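Local coordinates for sensory box/GGDEF family protein (Caulobacter crescentus, PDB 4YME), which probably takes part in cyclic di-GMP signalling at the cell membrane, this piece being its GGDEF domain of the diguanylate cyclase family, at residues 28-42 and 124-137. Numbering follows the deposited sequence.
Sequences EASGESLAVICIDLD and GSSLGVSLYPDDGR
Tyr-132 OH donates to Glu-28 OE1 at 2.6 Å, meeting the oxygen on its anti side, 28° out of the carboxylate plane, with carboxylate and ring planes turned 69° apart. This bond ties the last turn of helix 13-30 to segment 124-137, whose strand 125-131 is an edge strand of the ferredoxin-like GGDEF sheet, paired antiparallel with strand 33-41. The same OE1 makes a long salt bridge, 3.8 Å, to Arg-137 NH2, and a water donates to it. The backbones are zipped by paired bonds, such as Val-36 N to Ser-130 O and Ser-130 N to Val-36 O, and the run closes where Asp-42 N reaches Gly-124 O, 2.9 Å away, from above the carbonyl plane. Of the polar groups on the face carrying Cys-38, Asp-40 bridges to Lys-154 and Ser-130 bonds Asn-145, both on helix 139-156. Tyr-132 lies against Ile-24 and Val-27 of helix 13-30, its chi1 of 176° swinging CG opposite the main-chain N, while Leu-34 CD2 packs 3.9 Å from Tyr-132 CB. A phenylalanine here, lacking the hydroxyl, would probably leave Glu-28 OE1 without its phenol donor and its carboxylate freer to turn. On the other face, Ile-37 CG2 lies 3.9 Å from Leu-127 CD2, and Ala-35 CB sits 3.8 Å from Leu-131 CD2.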
loop_
_atom_site.group_PDB
_atom_site.type_symbol
_atom_site.label_atom_id
_atom_site.label_comp_id
_atom_site.label_asym_id
_atom_site.label_seq_id
_atom_site.Cartn_x
_atom_site.Cartn_y
_atom_site.Cartn_z
ATOM N N GLU A 28 -7.323 19.322 -4.413
ATOM C CA GLU A 28 -7.794 20.157 -5.521
ATOM C C GLU A 28 -7.798 21.622 -5.053
ATOM O O GLU A 28 -7.405 22.525 -5.826
ATOM C CB GLU A 28 -9.152 19.648 -5.998
ATOM C CG GLU A 28 -9.671 20.257 -7.283
ATOM C CD GLU A 28 -8.691 20.279 -8.425
ATOM O OE1 GLU A 28 -7.985 19.291 -8.748
ATOM O OE2 GLU A 28 -8.679 21.316 -9.087
ATOM N N ALA A 29 -8.184 21.856 -3.786
ATOM C CA ALA A 29 -8.188 23.204 -3.191
ATOM C C ALA A 29 -6.829 23.664 -2.719
ATOM O O ALA A 29 -6.515 24.874 -2.806
ATOM C CB ALA A 29 -9.161 23.273 -2.064
ATOM N N SER A 30 -6.044 22.791 -2.091
ATOM C CA SER A 30 -4.804 23.179 -1.455
ATOM C C SER A 30 -3.620 23.227 -2.383
ATOM O O SER A 30 -2.652 23.908 -2.091
ATOM C CB SER A 30 -4.490 22.178 -0.298
ATOM O OG SER A 30 -4.025 20.951 -0.868
ATOM N N GLY A 31 -3.632 22.406 -3.442
ATOM C CA GLY A 31 -2.458 22.287 -4.322
ATOM C C GLY A 31 -1.411 21.285 -3.875
ATOM O O GLY A 31 -0.358 21.131 -4.516
ATOM N N GLU A 32 -1.707 20.561 -2.793
ATOM C CA GLU A 32 -0.857 19.438 -2.376
ATOM C C GLU A 32 -0.866 18.316 -3.433
ATOM O O GLU A 32 -1.767 18.255 -4.243
ATOM C CB GLU A 32 -1.333 18.875 -1.030
ATOM C CG GLU A 32 -1.124 19.802 0.124
ATOM C CD GLU A 32 -2.019 19.497 1.329
ATOM O OE1 GLU A 32 -3.282 19.407 1.154
ATOM O OE2 GLU A 32 -1.475 19.342 2.461
ATOM N N SER A 33 0.169 17.501 -3.356
ATOM C CA SER A 33 0.214 16.326 -4.227
ATOM C C SER A 33 -0.491 15.148 -3.571
ATOM O O SER A 33 -0.511 15.021 -2.345
ATOM C CB SER A 33 1.625 15.975 -4.597
ATOM O OG SER A 33 2.331 15.548 -3.515
ATOM N N LEU A 34 -1.091 14.331 -4.410
ATOM C CA LEU A 34 -1.791 13.137 -3.981
ATOM C C LEU A 34 -1.391 11.973 -4.888
ATOM O O LEU A 34 -1.493 12.081 -6.112
ATOM C CB LEU A 34 -3.292 13.367 -4.075
ATOM C CG LEU A 34 -4.227 12.194 -3.850
ATOM C CD1 LEU A 34 -4.064 11.697 -2.513
ATOM C CD2 LEU A 34 -5.705 12.650 -4.207
ATOM N N ALA A 35 -0.959 10.887 -4.273
ATOM C CA ALA A 35 -0.536 9.649 -4.974
ATOM C C ALA A 35 -1.148 8.441 -4.315
ATOM O O ALA A 35 -1.368 8.442 -3.069
ATOM C CB ALA A 35 0.957 9.487 -4.953
ATOM N N VAL A 36 -1.446 7.434 -5.116
ATOM C CA VAL A 36 -1.977 6.155 -4.625
ATOM C C VAL A 36 -0.985 5.091 -5.004
ATOM O O VAL A 36 -0.663 4.928 -6.182
ATOM C CB VAL A 36 -3.359 5.872 -5.183
ATOM C CG1 VAL A 36 -3.882 4.520 -4.792
ATOM C CG2 VAL A 36 -4.319 7.073 -4.778
ATOM N N ILE A 37 -0.587 4.302 -4.020
ATOM C CA ILE A 37 0.414 3.279 -4.150
ATOM C C ILE A 37 -0.200 1.955 -3.818
ATOM O O ILE A 37 -0.640 1.759 -2.683
ATOM C CB ILE A 37 1.612 3.550 -3.264
ATOM C CG1 ILE A 37 2.221 4.910 -3.573
ATOM C CG2 ILE A 37 2.640 2.456 -3.421
ATOM C CD1 ILE A 37 3.226 5.439 -2.611
ATOM N N CYS A 38 -0.232 1.049 -4.779
ATOM C CA CYS A 38 -0.715 -0.305 -4.568
ATOM C C CYS A 38 0.466 -1.256 -4.370
ATOM O O CYS A 38 1.418 -1.226 -5.140
ATOM C CB CYS A 38 -1.563 -0.686 -5.786
ATOM S SG CYS A 38 -2.422 -2.267 -5.727
ATOM N N ILE A 39 0.399 -2.093 -3.337
ATOM C CA ILE A 39 1.530 -2.901 -2.909
ATOM C C ILE A 39 1.105 -4.331 -2.753
ATOM O O ILE A 39 0.005 -4.592 -2.260
ATOM C CB ILE A 39 1.999 -2.460 -1.511
ATOM C CG1 ILE A 39 2.414 -0.996 -1.505
ATOM C CG2 ILE A 39 3.090 -3.386 -0.949
ATOM C CD1 ILE A 39 2.499 -0.348 -0.126
ATOM N N ASP A 40 1.938 -5.272 -3.184
ATOM C CA ASP A 40 1.644 -6.650 -2.834
ATOM C C ASP A 40 2.903 -7.370 -2.461
ATOM O O ASP A 40 3.971 -6.824 -2.627
ATOM C CB ASP A 40 0.762 -7.352 -3.811
ATOM C CG ASP A 40 1.436 -7.824 -5.021
ATOM O OD1 ASP A 40 2.630 -7.567 -5.213
ATOM O OD2 ASP A 40 0.735 -8.621 -5.692
ATOM N N LEU A 41 2.764 -8.521 -1.832
ATOM C CA LEU A 41 3.906 -9.234 -1.280
ATOM C C LEU A 41 4.355 -10.335 -2.249
ATOM O O LEU A 41 3.553 -11.119 -2.750
ATOM C CB LEU A 41 3.567 -9.825 0.108
ATOM C CG LEU A 41 3.201 -8.769 1.151
ATOM C CD1 LEU A 41 2.908 -9.464 2.476
ATOM C CD2 LEU A 41 4.327 -7.678 1.328
ATOM N N ASP A 42 5.663 -10.434 -2.414
ATOM C CA ASP A 42 6.242 -11.353 -3.418
ATOM C C ASP A 42 6.071 -12.808 -3.041
ATOM O O ASP A 42 5.959 -13.678 -3.936
ATOM C CB ASP A 42 7.705 -11.018 -3.637
ATOM C CG ASP A 42 7.910 -9.708 -4.422
ATOM O OD1 ASP A 42 6.955 -9.066 -4.882
ATOM O OD2 ASP A 42 9.073 -9.339 -4.508
ATOM N N GLY A 124 9.548 -8.985 0.852
ATOM C CA GLY A 124 9.751 -8.487 -0.490
ATOM C C GLY A 124 8.400 -8.081 -1.038
ATOM O O GLY A 124 7.437 -8.783 -0.872
ATOM N N SER A 125 8.359 -6.955 -1.717
ATOM C CA SER A 125 7.112 -6.430 -2.257
ATOM C C SER A 125 7.299 -5.863 -3.657
ATOM O O SER A 125 8.444 -5.569 -4.082
ATOM C CB SER A 125 6.662 -5.306 -1.355
ATOM O OG SER A 125 7.584 -4.215 -1.348
ATOM N N SER A 126 6.180 -5.681 -4.334
ATOM C CA SER A 126 6.096 -4.978 -5.595
ATOM C C SER A 126 5.086 -3.884 -5.462
ATOM O O SER A 126 4.176 -4.015 -4.630
ATOM C CB SER A 126 5.664 -5.929 -6.681
ATOM O OG SER A 126 6.629 -6.946 -6.895
ATOM N N LEU A 127 5.228 -2.808 -6.192
ATOM C CA LEU A 127 4.316 -1.700 -6.076
ATOM C C LEU A 127 4.074 -0.980 -7.374
ATOM O O LEU A 127 4.923 -1.039 -8.310
ATOM C CB LEU A 127 4.649 -0.768 -4.947
ATOM C CG LEU A 127 5.891 -0.001 -4.895
ATOM C CD1 LEU A 127 5.846 1.162 -5.844
ATOM C CD2 LEU A 127 6.008 0.544 -3.461
ATOM N N GLY A 128 2.919 -0.351 -7.455
ATOM C CA GLY A 128 2.532 0.511 -8.569
ATOM C C GLY A 128 2.026 1.816 -8.050
ATOM O O GLY A 128 1.351 1.836 -6.993
ATOM N N VAL A 129 2.239 2.877 -8.784
ATOM C CA VAL A 129 1.933 4.227 -8.358
ATOM C C VAL A 129 1.021 4.899 -9.368
ATOM O O VAL A 129 1.324 4.922 -10.580
ATOM C CB VAL A 129 3.207 5.078 -8.208
ATOM C CG1 VAL A 129 2.854 6.527 -7.743
ATOM C CG2 VAL A 129 4.153 4.444 -7.220
ATOM N N SER A 130 -0.032 5.533 -8.883
ATOM C CA SER A 130 -0.878 6.422 -9.666
ATOM C C SER A 130 -0.887 7.800 -9.060
ATOM O O SER A 130 -0.953 7.967 -7.827
ATOM C CB SER A 130 -2.293 5.895 -9.734
ATOM O OG SER A 130 -2.268 4.561 -10.167
ATOM N N LEU A 131 -0.833 8.850 -9.898
ATOM C CA LEU A 131 -0.771 10.228 -9.447
ATOM C C LEU A 131 -2.030 10.965 -9.837
ATOM O O LEU A 131 -2.549 10.812 -10.955
ATOM C CB LEU A 131 0.435 10.924 -10.119
ATOM C CG LEU A 131 1.805 10.275 -9.921
ATOM C CD1 LEU A 131 2.910 10.993 -10.743
ATOM C CD2 LEU A 131 2.110 10.229 -8.468
ATOM N N TYR A 132 -2.580 11.741 -8.917
ATOM C CA TYR A 132 -3.683 12.634 -9.194
ATOM C C TYR A 132 -3.136 13.939 -9.851
ATOM O O TYR A 132 -2.109 14.433 -9.397
ATOM C CB TYR A 132 -4.390 12.995 -7.871
ATOM C CG TYR A 132 -5.500 14.010 -8.030
ATOM C CD1 TYR A 132 -6.788 13.612 -8.409
ATOM C CD2 TYR A 132 -5.286 15.355 -7.794
ATOM C CE1 TYR A 132 -7.796 14.533 -8.579
ATOM C CE2 TYR A 132 -6.293 16.280 -7.998
ATOM C CZ TYR A 132 -7.543 15.862 -8.395
ATOM O OH TYR A 132 -8.561 16.786 -8.549
ATOM N N PRO A 133 -3.788 14.452 -10.907
ATOM C CA PRO A 133 -4.973 13.938 -11.566
ATOM C C PRO A 133 -4.708 13.148 -12.861
ATOM O O PRO A 133 -5.648 12.633 -13.449
ATOM C CB PRO A 133 -5.723 15.231 -11.946
ATOM C CG PRO A 133 -4.658 16.147 -12.229
ATOM C CD PRO A 133 -3.547 15.862 -11.270
ATOM N N ASP A 134 -3.468 13.031 -13.276
ATOM C CA ASP A 134 -3.170 12.447 -14.579
ATOM C C ASP A 134 -3.570 11.011 -14.699
ATOM O O ASP A 134 -3.987 10.579 -15.772
ATOM C CB ASP A 134 -1.696 12.586 -14.885
ATOM C CG ASP A 134 -1.268 14.059 -15.069
ATOM O OD1 ASP A 134 -2.130 14.949 -15.283
ATOM O OD2 ASP A 134 -0.051 14.329 -14.949
ATOM N N ASP A 135 -3.484 10.264 -13.582
ATOM C CA ASP A 135 -3.860 8.871 -13.544
ATOM C C ASP A 135 -5.275 8.620 -13.016
ATOM O O ASP A 135 -5.627 7.485 -12.728
ATOM C CB ASP A 135 -2.831 8.059 -12.748
ATOM C CG ASP A 135 -1.469 8.124 -13.319
ATOM O OD1 ASP A 135 -1.353 8.089 -14.608
ATOM O OD2 ASP A 135 -0.470 8.253 -12.586
ATOM N N GLY A 136 -6.071 9.666 -12.869
ATOM C CA GLY A 136 -7.424 9.576 -12.425
ATOM C C GLY A 136 -7.839 10.720 -11.545
ATOM O O GLY A 136 -7.049 11.259 -10.761
ATOM N N ARG A 137 -9.088 11.105 -11.676
ATOM C CA ARG A 137 -9.621 12.251 -10.938
ATOM C C ARG A 137 -10.646 11.874 -9.899
ATOM O O ARG A 137 -11.161 12.750 -9.209
ATOM C CB ARG A 137 -10.232 13.275 -11.912
ATOM C CG ARG A 137 -9.300 13.708 -13.043
ATOM C CD ARG A 137 -9.926 14.933 -13.793
ATOM N NE ARG A 137 -9.699 16.139 -12.996
ATOM C CZ ARG A 137 -8.674 16.985 -13.140
ATOM N NH1 ARG A 137 -7.773 16.822 -14.114
ATOM N NH2 ARG A 137 -8.558 18.020 -12.301
HETATM O O HOH W 1 -5.855 19.350 -10.830
HETATM O O HOH W 2 10.778 -6.781 -3.980
#